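PDB 3LUL: 4-amino-4-deoxychorismate lyase from Legionella pneumophila, which belongs to the class IV aminotransferase family of fold-type IV pyridoxal-phosphate enzymes and carries its cofactor covalently bound. Local coordinates for residues I33-S38 with G84-I89; G92-R97 with V105-F110; F113-Q118 with N237-I242. All blocks are in the same frame, centred on the assembly; numbering follows the deposited sequence.

Contact 1. Residues I33-S38 with G84-I89; sequences IRVNSS and GGIKAI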
loop_
_atom_site.group_PDB
_atom_site.type_symbol
_atom_site.label_atom_id
_atom_site.label_comp_id
_atom_site.label_asym_id
_atom_site.label_seq_id
_atom_site.Cartn_x
_atom_site.Cartn_y
_atom_site.Cartn_z
ATOM N N ILE B 33 19.606 -2.132 -3.589
ATOM C CA ILE B 33 20.754 -2.618 -4.342
ATOM C C ILE B 33 21.914 -2.862 -3.369
ATOM O O ILE B 33 22.291 -1.990 -2.612
ATOM C CB ILE B 33 21.176 -1.603 -5.390
ATOM C CG1 ILE B 33 20.050 -1.273 -6.364
ATOM C CG2 ILE B 33 22.394 -2.086 -6.208
ATOM C CD1 ILE B 33 20.180 0.132 -6.977
ATOM N N ARG B 34 22.457 -4.060 -3.417
ATOM C CA ARG B 34 23.629 -4.370 -2.644
ATOM C C ARG B 34 24.853 -3.700 -3.256
ATOM O O ARG B 34 25.025 -3.694 -4.478
ATOM C CB ARG B 34 23.821 -5.862 -2.577
ATOM C CG ARG B 34 24.988 -6.280 -1.667
ATOM C CD ARG B 34 24.856 -7.749 -1.313
ATOM N NE ARG B 34 26.014 -8.260 -0.575
ATOM C CZ ARG B 34 26.108 -9.478 -0.023
ATOM N NH1 ARG B 34 25.104 -10.366 -0.084
ATOM N NH2 ARG B 34 27.228 -9.810 0.616
ATOM N N VAL B 35 25.715 -3.142 -2.408
ATOM C CA VAL B 35 26.974 -2.583 -2.862
ATOM C C VAL B 35 28.090 -3.436 -2.245
ATOM O O VAL B 35 28.116 -3.619 -1.012
ATOM C CB VAL B 35 27.127 -1.117 -2.490
ATOM C CG1 VAL B 35 28.532 -0.630 -2.855
ATOM C CG2 VAL B 35 26.088 -0.298 -3.208
ATOM N N ASN B 36 28.946 -3.987 -3.119
ATOM C CA ASN B 36 30.072 -4.833 -2.727
ATOM C C ASN B 36 31.347 -4.232 -3.277
ATOM O O ASN B 36 31.444 -3.979 -4.457
ATOM C CB ASN B 36 29.947 -6.264 -3.286
ATOM C CG ASN B 36 28.637 -6.952 -2.922
ATOM O OD1 ASN B 36 28.367 -7.233 -1.754
ATOM N ND2 ASN B 36 27.836 -7.287 -3.938
ATOM N N SER B 37 32.318 -3.967 -2.415
ATOM C CA SER B 37 33.607 -3.417 -2.813
ATOM C C SER B 37 33.462 -2.158 -3.677
ATOM O O SER B 37 34.156 -1.984 -4.686
ATOM C CB SER B 37 34.467 -4.498 -3.475
ATOM O OG SER B 37 34.476 -5.705 -2.709
ATOM N N SER B 38 32.534 -1.300 -3.253
ATOM C CA SER B 38 32.244 0.003 -3.858
ATOM C C SER B 38 31.564 -0.091 -5.214
ATOM O O SER B 38 31.481 0.908 -5.917
ATOM C CB SER B 38 33.503 0.857 -3.983
ATOM O OG SER B 38 34.174 0.896 -2.744
ATOM N N GLY B 84 27.737 -2.286 1.527
ATOM C CA GLY B 84 26.502 -1.667 2.068
ATOM C C GLY B 84 25.370 -1.752 1.072
ATOM O O GLY B 84 25.320 -2.694 0.278
ATOM N N GLY B 85 24.457 -0.785 1.130
ATOM C CA GLY B 85 23.339 -0.742 0.203
ATOM C C GLY B 85 23.025 0.615 -0.348
ATOM O O GLY B 85 23.418 1.650 0.223
ATOM N N ILE B 86 22.304 0.610 -1.479
ATOM C CA ILE B 86 21.688 1.827 -2.005
ATOM C C ILE B 86 20.214 1.556 -2.292
ATOM O O ILE B 86 19.874 0.527 -2.869
ATOM C CB ILE B 86 22.316 2.320 -3.337
ATOM C CG1 ILE B 86 23.745 2.793 -3.172
ATOM C CG2 ILE B 86 21.490 3.496 -3.914
ATOM C CD1 ILE B 86 24.423 3.116 -4.500
ATOM N N LYS B 87 19.348 2.463 -1.840
ATOM C CA LYS B 87 17.905 2.387 -2.146
ATOM C C LYS B 87 17.566 3.482 -3.141
ATOM O O LYS B 87 17.910 4.640 -2.929
ATOM C CB LYS B 87 17.078 2.519 -0.876
ATOM C CG LYS B 87 15.591 2.213 -1.068
ATOM C CD LYS B 87 14.832 2.190 0.286
ATOM C CE LYS B 87 13.314 2.148 0.068
ATOM N NZ LYS B 87 12.560 1.899 1.362
ATOM N N ALA B 88 16.943 3.110 -4.254
ATOM C CA ALA B 88 16.434 4.074 -5.254
ATOM C C ALA B 88 14.927 4.125 -5.078
ATOM O O ALA B 88 14.305 3.084 -4.993
ATOM C CB ALA B 88 16.750 3.612 -6.632
ATOM N N ILE B 89 14.354 5.320 -4.931
ATOM C CA ILE B 89 12.911 5.501 -4.846
ATOM C C ILE B 89 12.468 6.379 -6.009
ATOM O O ILE B 89 13.014 7.454 -6.184
ATOM C CB ILE B 89 12.461 6.162 -3.514
ATOM C CG1 ILE B 89 12.983 5.380 -2.300
ATOM C CG2 ILE B 89 10.935 6.225 -3.447
ATOM C CD1 ILE B 89 12.651 6.082 -0.950
#
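Four backbone hydrogen bonds join Ile-33 and Val-35 to Ile-86 and Gly-84 in an antiparallel ladder. Ile-33 N meets Ile-86 O at 2.8 Å while Ile-86 N returns the bond to Ile-33 O, and Val-35 N and Gly-84 N exchange bonds with each other's carbonyls in the same way. These are the hydrogen-bonded pairs; Arg-34 and Gly-85 sit between them as the non-hydrogen-bonded pair, where Gly-85 CA lies 3.3 Å from Ile-33 O in a CA-H...O contact.

The side-chain touch is small. Val-35 places CG2 beside its own backbone N, anti to the carbonyl carbon, and this methyl comes within 3.9 Å of Ile-86 CG1 and about as near to its CD1, the two side chains crossing at a slant. Ile-33 shares that face, its CB resting 3.5 Å from Ile-86 O.

On the other face Arg-34 leaves the backbone with CG anti to N (chi1 -175°) and stays extended to NE, which donates to Asn-36 OD1 at 2.8 Å on an in-plane lone pair. That bond is bent, with OD1 tilted 33° from the guanidinium plane, and may limit the swing of the guanidinium group.

Strand 84-91 lies between strands 28-36 and 106-113 in the sheet; helix 65-78 covers the isoleucine face, with Trp-68 and Leu-72 on Ile-33 and Ile-76 on Ile-86.

Contact 2. Residues G92-R97 with V105-F110; sequences GGPASR and VSQLIF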
loop_
_atom_site.group_PDB
_atom_site.type_symbol
_atom_site.label_atom_id
_atom_site.label_comp_id
_atom_site.label_asym_id
_atom_site.label_seq_id
_atom_site.Cartn_x
_atom_site.Cartn_y
_atom_site.Cartn_z
ATOM N N GLY B 92 5.810 9.043 -8.476
ATOM C CA GLY B 92 4.979 9.495 -9.604
ATOM C C GLY B 92 5.155 10.982 -9.857
ATOM O O GLY B 92 4.984 11.463 -10.973
ATOM N N GLY B 93 5.531 11.725 -8.824
ATOM C CA GLY B 93 5.876 13.140 -8.961
ATOM C C GLY B 93 4.758 14.095 -8.594
ATOM O O GLY B 93 3.620 13.663 -8.343
ATOM N N PRO B 94 5.075 15.419 -8.559
ATOM C CA PRO B 94 4.074 16.441 -8.315
ATOM C C PRO B 94 2.987 16.370 -9.348
ATOM O O PRO B 94 3.260 16.157 -10.523
ATOM C CB PRO B 94 4.834 17.764 -8.483
ATOM C CG PRO B 94 6.230 17.452 -8.284
ATOM C CD PRO B 94 6.437 15.986 -8.619
ATOM N N ALA B 95 1.756 16.565 -8.917
ATOM C CA ALA B 95 0.638 16.531 -9.838
ATOM C C ALA B 95 -0.511 17.264 -9.215
ATOM O O ALA B 95 -0.530 17.452 -7.989
ATOM C CB ALA B 95 0.235 15.087 -10.123
ATOM N N SER B 96 -1.483 17.634 -10.043
ATOM C CA SER B 96 -2.733 18.211 -9.552
ATOM C C SER B 96 -3.453 17.163 -8.733
ATOM O O SER B 96 -3.212 15.947 -8.891
ATOM C CB SER B 96 -3.654 18.645 -10.700
ATOM O OG SER B 96 -3.223 19.843 -11.299
ATOM N N ARG B 97 -4.341 17.624 -7.872
ATOM C CA ARG B 97 -5.070 16.732 -6.993
ATOM C C ARG B 97 -6.021 15.825 -7.783
ATOM O O ARG B 97 -6.626 16.250 -8.757
ATOM C CB ARG B 97 -5.835 17.565 -5.973
ATOM C CG ARG B 97 -6.398 16.777 -4.861
ATOM C CD ARG B 97 -7.281 17.647 -3.966
ATOM N NE ARG B 97 -8.544 16.952 -3.718
ATOM C CZ ARG B 97 -8.704 15.903 -2.909
ATOM N NH1 ARG B 97 -7.686 15.389 -2.216
ATOM N NH2 ARG B 97 -9.910 15.363 -2.793
ATOM N N VAL B 105 6.350 14.669 -14.525
ATOM C CA VAL B 105 7.772 14.447 -14.231
ATOM C C VAL B 105 7.928 13.593 -12.967
ATOM O O VAL B 105 7.568 14.015 -11.853
ATOM C CB VAL B 105 8.574 15.775 -14.103
ATOM C CG1 VAL B 105 10.077 15.490 -13.830
ATOM C CG2 VAL B 105 8.390 16.644 -15.363
ATOM N N SER B 106 8.426 12.381 -13.155
ATOM C CA SER B 106 8.752 11.517 -12.031
ATOM C C SER B 106 10.065 11.968 -11.374
ATOM O O SER B 106 10.881 12.679 -11.972
ATOM C CB SER B 106 8.793 10.051 -12.471
ATOM O OG SER B 106 9.704 9.837 -13.534
ATOM N N GLN B 107 10.237 11.573 -10.119
ATOM C CA GLN B 107 11.334 12.047 -9.310
ATOM C C GLN B 107 12.037 10.808 -8.793
ATOM O O GLN B 107 11.404 9.849 -8.401
ATOM C CB GLN B 107 10.814 12.923 -8.172
ATOM C CG GLN B 107 9.739 13.950 -8.596
ATOM C CD GLN B 107 10.328 15.188 -9.208
ATOM O OE1 GLN B 107 11.205 15.814 -8.611
ATOM N NE2 GLN B 107 9.861 15.558 -10.411
ATOM N N LEU B 108 13.351 10.829 -8.827
ATOM C CA LEU B 108 14.145 9.726 -8.368
ATOM C C LEU B 108 15.066 10.230 -7.262
ATOM O O LEU B 108 15.695 11.300 -7.421
ATOM C CB LEU B 108 14.919 9.202 -9.553
ATOM C CG LEU B 108 15.694 7.905 -9.526
ATOM C CD1 LEU B 108 14.869 6.725 -8.942
ATOM C CD2 LEU B 108 16.172 7.637 -10.943
ATOM N N ILE B 109 15.114 9.506 -6.138
ATOM C CA ILE B 109 16.060 9.774 -5.056
ATOM C C ILE B 109 16.887 8.514 -4.764
ATOM O O ILE B 109 16.355 7.403 -4.719
ATOM C CB ILE B 109 15.360 10.282 -3.782
ATOM C CG1 ILE B 109 14.770 11.676 -4.040
ATOM C CG2 ILE B 109 16.326 10.296 -2.532
ATOM C CD1 ILE B 109 13.965 12.256 -2.838
ATOM N N PHE B 110 18.198 8.706 -4.599
ATOM C CA PHE B 110 19.097 7.635 -4.144
ATOM C C PHE B 110 19.631 7.905 -2.751
ATOM O O PHE B 110 20.013 9.036 -2.425
ATOM C CB PHE B 110 20.302 7.510 -5.067
ATOM C CG PHE B 110 19.954 7.240 -6.490
ATOM C CD1 PHE B 110 19.853 5.919 -6.938
ATOM C CD2 PHE B 110 19.773 8.288 -7.400
ATOM C CE1 PHE B 110 19.561 5.650 -8.264
ATOM C CE2 PHE B 110 19.486 8.022 -8.728
ATOM C CZ PHE B 110 19.389 6.708 -9.161
HETATM O O HOH W 1 5.551 15.863 -12.005
#
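Pro-94 CD lies over one face of the Gln-107 carboxamide, while Val-105 O meets the NE2 edge in the amide plane. The side chains of Pro-94 and Gln-107 cross at about a right angle. Pro-94 CD lies 3.9 Å from Gln-107 CG and as close to NE2, so it touches both the aliphatic part of the chain and the amide. At the edge, Gln-107 NE2 donates to Val-105 O, 3.1 Å away, in an almost straight bond (176° at the hydrogen). Seen from the acceptor, the donor stands well above the carbonyl plane, 68° out of it. The chain can fold back this way because it bends at chi2; at the amide's other end OE1 bonds to Arg-5 of strand 4-6.

Here the loop that links strands 84-91 and 106-113, antiparallel neighbours in the sheet, comes back against the start of the second strand. Gly-93 is the point of nearest backbone approach: with no side chain, it lets its CA come up to Val-105 O in a CA-H...O contact at 3.5 Å and also pack on Gln-107 CG. Its positive phi (98°) likewise suits glycine.

Water 1 spans the outer part of the contact, donating to Pro-94 O at 2.7 Å and accepting from Val-105 N at 2.9 Å. Asp-21 OD1 accepts from Gly-93 N, while Ser-106 OG bonds to Pro-60 O and Thr-4 OG1.

Contact 3. Residues F113-Q118 with N237-I242; sequences FNYSIQ and NSLQGI. With PO4 (phosphate ion), chain G.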
loop_
_atom_site.group_PDB
_atom_site.type_symbol
_atom_site.label_atom_id
_atom_site.label_comp_id
_atom_site.label_asym_id
_atom_site.label_seq_id
_atom_site.Cartn_x
_atom_site.Cartn_y
_atom_site.Cartn_z
ATOM N N PHE B 113 23.203 3.333 2.594
ATOM C CA PHE B 113 23.164 2.913 3.986
ATOM C C PHE B 113 24.148 1.789 4.212
ATOM O O PHE B 113 24.578 1.090 3.288
ATOM C CB PHE B 113 21.753 2.483 4.394
ATOM C CG PHE B 113 21.160 1.428 3.508
ATOM C CD1 PHE B 113 20.480 1.782 2.340
ATOM C CD2 PHE B 113 21.265 0.081 3.830
ATOM C CE1 PHE B 113 19.911 0.803 1.503
ATOM C CE2 PHE B 113 20.688 -0.908 3.017
ATOM C CZ PHE B 113 20.021 -0.557 1.848
ATOM N N ASN B 114 24.520 1.639 5.464
ATOM C CA ASN B 114 25.372 0.555 5.906
ATOM C C ASN B 114 24.521 -0.402 6.721
ATOM O O ASN B 114 23.636 0.033 7.466
ATOM C CB ASN B 114 26.507 1.105 6.743
ATOM C CG ASN B 114 27.565 1.758 5.915
ATOM O OD1 ASN B 114 27.467 2.944 5.583
ATOM N ND2 ASN B 114 28.575 0.990 5.544
ATOM N N TYR B 115 24.788 -1.699 6.602
ATOM C CA TYR B 115 24.021 -2.709 7.337
ATOM C C TYR B 115 24.840 -3.985 7.506
ATOM O O TYR B 115 25.774 -4.214 6.742
ATOM C CB TYR B 115 22.721 -3.019 6.596
ATOM C CG TYR B 115 22.931 -3.784 5.307
ATOM C CD1 TYR B 115 23.299 -3.134 4.143
ATOM C CD2 TYR B 115 22.789 -5.163 5.270
ATOM C CE1 TYR B 115 23.510 -3.845 2.973
ATOM C CE2 TYR B 115 22.985 -5.875 4.112
ATOM C CZ TYR B 115 23.336 -5.215 2.955
ATOM O OH TYR B 115 23.541 -5.933 1.813
ATOM N N SER B 116 24.486 -4.785 8.513
ATOM C CA SER B 116 25.120 -6.077 8.788
ATOM C C SER B 116 24.319 -7.226 8.167
ATOM O O SER B 116 23.108 -7.275 8.299
ATOM C CB SER B 116 25.231 -6.334 10.307
ATOM O OG SER B 116 26.158 -5.462 10.953
ATOM N N ILE B 117 25.009 -8.154 7.508
ATOM C CA ILE B 117 24.389 -9.388 7.056
ATOM C C ILE B 117 24.098 -10.258 8.279
ATOM O O ILE B 117 24.971 -10.538 9.064
ATOM C CB ILE B 117 25.228 -10.103 5.966
ATOM C CG1 ILE B 117 25.155 -9.292 4.660
ATOM C CG2 ILE B 117 24.690 -11.517 5.694
ATOM C CD1 ILE B 117 26.186 -9.677 3.602
ATOM N N GLN B 118 22.826 -10.615 8.451
ATOM C CA GLN B 118 22.362 -11.440 9.561
ATOM C C GLN B 118 22.592 -12.922 9.231
ATOM O O GLN B 118 22.105 -13.403 8.211
ATOM C CB GLN B 118 20.885 -11.180 9.797
ATOM C CG GLN B 118 20.587 -9.755 10.289
ATOM C CD GLN B 118 19.521 -9.035 9.450
ATOM O OE1 GLN B 118 18.527 -9.635 9.018
ATOM N NE2 GLN B 118 19.725 -7.736 9.224
ATOM N N ASN B 237 17.092 -12.514 -1.009
ATOM C CA ASN B 237 16.931 -11.137 -1.443
ATOM C C ASN B 237 18.296 -10.491 -1.700
ATOM O O ASN B 237 19.332 -11.102 -1.430
ATOM C CB ASN B 237 16.054 -10.312 -0.492
ATOM C CG ASN B 237 16.673 -10.080 0.880
ATOM O OD1 ASN B 237 17.886 -10.138 1.056
ATOM N ND2 ASN B 237 15.823 -9.775 1.862
ATOM N N SER B 238 18.288 -9.287 -2.261
ATOM C CA SER B 238 19.536 -8.682 -2.759
ATOM C C SER B 238 20.429 -8.289 -1.622
ATOM O O SER B 238 21.625 -8.418 -1.734
ATOM C CB SER B 238 19.254 -7.417 -3.594
ATOM O OG SER B 238 18.717 -7.745 -4.830
ATOM N N LEU B 239 19.853 -7.801 -0.523
ATOM C CA LEU B 239 20.679 -7.332 0.592
ATOM C C LEU B 239 21.258 -8.441 1.439
ATOM O O LEU B 239 22.409 -8.341 1.882
ATOM C CB LEU B 239 19.954 -6.334 1.495
ATOM C CG LEU B 239 19.536 -5.034 0.850
ATOM C CD1 LEU B 239 18.732 -4.190 1.877
ATOM C CD2 LEU B 239 20.721 -4.284 0.313
ATOM N N GLN B 240 20.484 -9.487 1.676
ATOM C CA GLN B 240 20.925 -10.547 2.576
ATOM C C GLN B 240 21.432 -11.796 1.858
ATOM O O GLN B 240 22.079 -12.602 2.483
ATOM C CB GLN B 240 19.799 -10.894 3.586
ATOM C CG GLN B 240 19.521 -9.780 4.642
ATOM C CD GLN B 240 20.641 -9.610 5.687
ATOM O OE1 GLN B 240 21.346 -10.587 6.052
ATOM N NE2 GLN B 240 20.804 -8.370 6.188
ATOM N N GLY B 241 21.184 -11.926 0.551
ATOM C CA GLY B 241 21.482 -13.131 -0.187
ATOM C C GLY B 241 20.594 -14.235 0.344
ATOM O O GLY B 241 19.384 -14.047 0.524
ATOM N N ILE B 242 21.189 -15.379 0.617
ATOM C CA ILE B 242 20.455 -16.516 1.113
ATOM C C ILE B 242 20.438 -16.455 2.641
ATOM O O ILE B 242 21.503 -16.286 3.285
ATOM C CB ILE B 242 21.095 -17.847 0.615
ATOM C CG1 ILE B 242 20.805 -18.033 -0.867
ATOM C CG2 ILE B 242 20.586 -19.036 1.439
ATOM C CD1 ILE B 242 21.487 -19.228 -1.514
HETATM P P PO4 G . 23.905 -2.896 11.803
HETATM O O1 PO4 G . 24.131 -1.747 10.846
HETATM O O2 PO4 G . 25.224 -3.470 12.256
HETATM O O3 PO4 G . 23.151 -2.449 13.018
HETATM O O4 PO4 G . 23.096 -3.921 11.027
HETATM O O HOH W 2 21.548 -13.317 5.335
#
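Tyr-115 OH donates to Leu-239 O over 2.7 Å, meeting a lone pair in the carbonyl plane. A second firm bond runs from Gln-118 N to Gln-240 OE1 at 2.8 Å, while Gln-240 NE2 reaches Ser-116 O in a weak one at 3.3 Å. The carboxamide thus uses both ends on the loop backbone. Water 2 lies within hydrogen-bonding distance of Gln-240 OE1 and of Gln-118 O, and may not serve both at once. Gln-240 reaches its position through a bend at chi2 (-70°), and its backbone N is held by Asn-237 OD1 in an Asx motif.

The amide of Gln-118 stacks on that of Gln-240 with the planes 27° apart. Gln-240 NE2 also lies at the edge of the Tyr-115 ring, whose plane is turned 64° from the amide. Leu-239 parts its methyls between two aromatic residues: CD1 approaches the edge of Phe-113, 3.9 Å from CZ, and CD2 packs 3.8 Å from Tyr-115 CZ. On the loop's far side a phosphate ion, probably from the crystallisation liquor, accepts from Ser-116 N and OG.

Next to Leu-239, Ser-238 OG bonds to OP2 of the pyridoxal-phosphate lysine at position 141, and Arg-97 of the second subunit packs on Phe-113 and Tyr-115. Two firm bonds and one weak one thus join the loop to the turn whose Ser-238 binds the cofactor phosphate, and may limit the movement of that turn.

How the contacts relate
From the N terminus, strand 28-36 leads through helices 43-57 and 65-78 before strand 84-91 returns beside it, and contact 1 closes that long loop. The chain then makes the shorter loop of contact 2 and enters strand 106-113, which pairs with the other edge of 84-91: Ile-89 N probably bonds to Ile-109 O. At the end of this strand begins contact 3, whose loop is closed only after most of the second sheet has been built. The three follow in series, without nesting or crossing. Contact 1 pairs two strands of the first sheet, contact 2 lays a loop against the next, and contact 3 ties that sheet to the second, touching contact 1 where Tyr-115 packs on Gly-84.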